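Local atomic coordinates of precorrin-6Y C5,15-methyltransferase (Decarboxylating) (Geobacter metallireducens, PDB entry 3E05), a protein that probably transfers methyl groups from S-adenosylmethionine to a precorrin in adenosylcobalamin biosynthesis, this chain being the C-terminal domain of the bifunctional CbiET enzyme. Residues D146-T149 against K150-F154. Sequence-based numbering, arbitrary orientation.
Sequences DTLT and KAVEF
D146 and K150 face each other one turn apart near the start of helix 145-157, joined by a long salt bridge: OD1 of D146 lies 4.0 Å from NZ of K150. The carboxylate reaches toward the next turn, with CG of D146 beside the carbonyl carbon and anti to the backbone N (chi1 -173°). K150 turns CG back beside its own backbone N (chi1 -66°), 3.9 Å from OD1 of D146; the bends at chi2 and chi4 then carry NZ toward OD1 and past the methyl CG2 of T149. With K150 cut back to an alanine, D146 would probably lose its nearby positive charge and T149 CG2 part of its cover.

Backbone bonds of the i to i+4 kind run beneath. The amide N of K150 gives a 3.0 Å bond to O of D146, and A151 N to O of T147 is 2.9 Å; V152 and E153 pair likewise with L148 and T149. Farther along, one face of the F154 ring lies over O of K150, which is displaced toward the rim.

On the buried flank, L148 and V152 lie side by side, CD1 of L148 meeting CG2 of V152 at 4.2 Å, and both pack on V164 of strand 161-173 and on L145 of the third subunit. A151 packs on L140, on I190, which L148 also touches, and on L121 of helix 121-131. The hydroxyl OG1 of T149 bonds both to O of L145 and to its counterpart in T149 of the third subunit.

The chemistry is that of an amphipathic helix in a Rossmann-like class I methyltransferase fold: its apolar flank meets both the mixed sheet and the neighbouring subunit, while the D146–K150 pair, stretched beyond close ion contact, probably adds only modest electrostatic stabilisation to a turn already secured by its backbone.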
loop_
_atom_site.group_PDB
_atom_site.type_symbol
_atom_site.label_atom_id
_atom_site.label_comp_id
_atom_site.label_asym_id
_atom_site.label_seq_id
_atom_site.Cartn_x
_atom_site.Cartn_y
_atom_site.Cartn_z
ATOM N N ASP D 146 9.828 -16.392 2.595
ATOM C CA ASP D 146 9.979 -17.861 2.593
ATOM C C ASP D 146 8.633 -18.589 2.681
ATOM O O ASP D 146 8.366 -19.509 1.910
ATOM C CB ASP D 146 10.909 -18.342 3.719
ATOM C CG ASP D 146 11.210 -19.838 3.629
ATOM O OD1 ASP D 146 11.887 -20.257 2.661
ATOM O OD2 ASP D 146 10.764 -20.593 4.525
ATOM N N THR D 147 7.780 -18.152 3.602
ATOM C CA THR D 147 6.472 -18.788 3.768
ATOM C C THR D 147 5.655 -18.588 2.508
ATOM O O THR D 147 5.127 -19.550 1.978
ATOM C CB THR D 147 5.751 -18.314 5.035
ATOM O OG1 THR D 147 6.536 -18.694 6.173
ATOM C CG2 THR D 147 4.364 -18.946 5.155
ATOM N N LEU D 148 5.616 -17.354 2.000
ATOM C CA LEU D 148 4.905 -17.039 0.755
ATOM C C LEU D 148 5.370 -17.896 -0.440
ATOM O O LEU D 148 4.538 -18.448 -1.162
ATOM C CB LEU D 148 5.007 -15.537 0.440
ATOM C CG LEU D 148 4.525 -15.029 -0.929
ATOM C CD1 LEU D 148 3.033 -15.301 -1.152
ATOM C CD2 LEU D 148 4.882 -13.544 -1.132
ATOM N N THR D 149 6.690 -18.002 -0.619
ATOM C CA THR D 149 7.313 -18.749 -1.717
ATOM C C THR D 149 6.998 -20.236 -1.654
ATOM O O THR D 149 6.544 -20.830 -2.639
ATOM C CB THR D 149 8.861 -18.564 -1.681
ATOM O OG1 THR D 149 9.182 -17.250 -2.151
ATOM C CG2 THR D 149 9.592 -19.589 -2.536
ATOM N N LYS D 150 7.247 -20.827 -0.488
ATOM C CA LYS D 150 7.094 -22.266 -0.311
ATOM C C LYS D 150 5.619 -22.660 -0.339
ATOM O O LYS D 150 5.274 -23.676 -0.943
ATOM C CB LYS D 150 7.775 -22.739 0.979
ATOM C CG LYS D 150 9.304 -22.591 0.988
ATOM C CD LYS D 150 10.000 -23.640 0.118
ATOM C CE LYS D 150 11.522 -23.529 0.188
ATOM N NZ LYS D 150 12.050 -22.428 -0.664
ATOM N N ALA D 151 4.753 -21.840 0.265
ATOM C CA ALA D 151 3.309 -22.139 0.274
ATOM C C ALA D 151 2.750 -22.184 -1.128
ATOM O O ALA D 151 2.025 -23.120 -1.463
ATOM C CB ALA D 151 2.519 -21.148 1.135
ATOM N N VAL D 152 3.115 -21.205 -1.963
ATOM C CA VAL D 152 2.674 -21.221 -3.354
ATOM C C VAL D 152 3.247 -22.433 -4.107
ATOM O O VAL D 152 2.524 -23.098 -4.849
ATOM C CB VAL D 152 2.954 -19.863 -4.074
ATOM C CG1 VAL D 152 2.533 -19.916 -5.527
ATOM C CG2 VAL D 152 2.188 -18.754 -3.372
ATOM N N GLU D 153 4.524 -22.729 -3.871
ATOM C CA GLU D 153 5.211 -23.860 -4.498
ATOM C C GLU D 153 4.570 -25.217 -4.157
ATOM O O GLU D 153 4.311 -26.018 -5.053
ATOM C CB GLU D 153 6.696 -23.852 -4.113
ATOM C CG GLU D 153 7.544 -24.913 -4.823
ATOM C CD GLU D 153 8.910 -25.121 -4.185
ATOM O OE1 GLU D 153 9.520 -24.140 -3.703
ATOM O OE2 GLU D 153 9.380 -26.278 -4.174
ATOM N N PHE D 154 4.306 -25.459 -2.877
ATOM C CA PHE D 154 3.728 -26.740 -2.422
ATOM C C PHE D 154 2.284 -26.950 -2.858
ATOM O O PHE D 154 1.905 -28.051 -3.244
ATOM C CB PHE D 154 3.841 -26.912 -0.904
ATOM C CG PHE D 154 5.243 -26.796 -0.374
ATOM C CD1 PHE D 154 6.337 -27.252 -1.118
ATOM C CD2 PHE D 154 5.472 -26.243 0.885
ATOM C CE1 PHE D 154 7.631 -27.130 -0.627
ATOM C CE2 PHE D 154 6.764 -26.131 1.392
ATOM C CZ PHE D 154 7.848 -26.574 0.633
#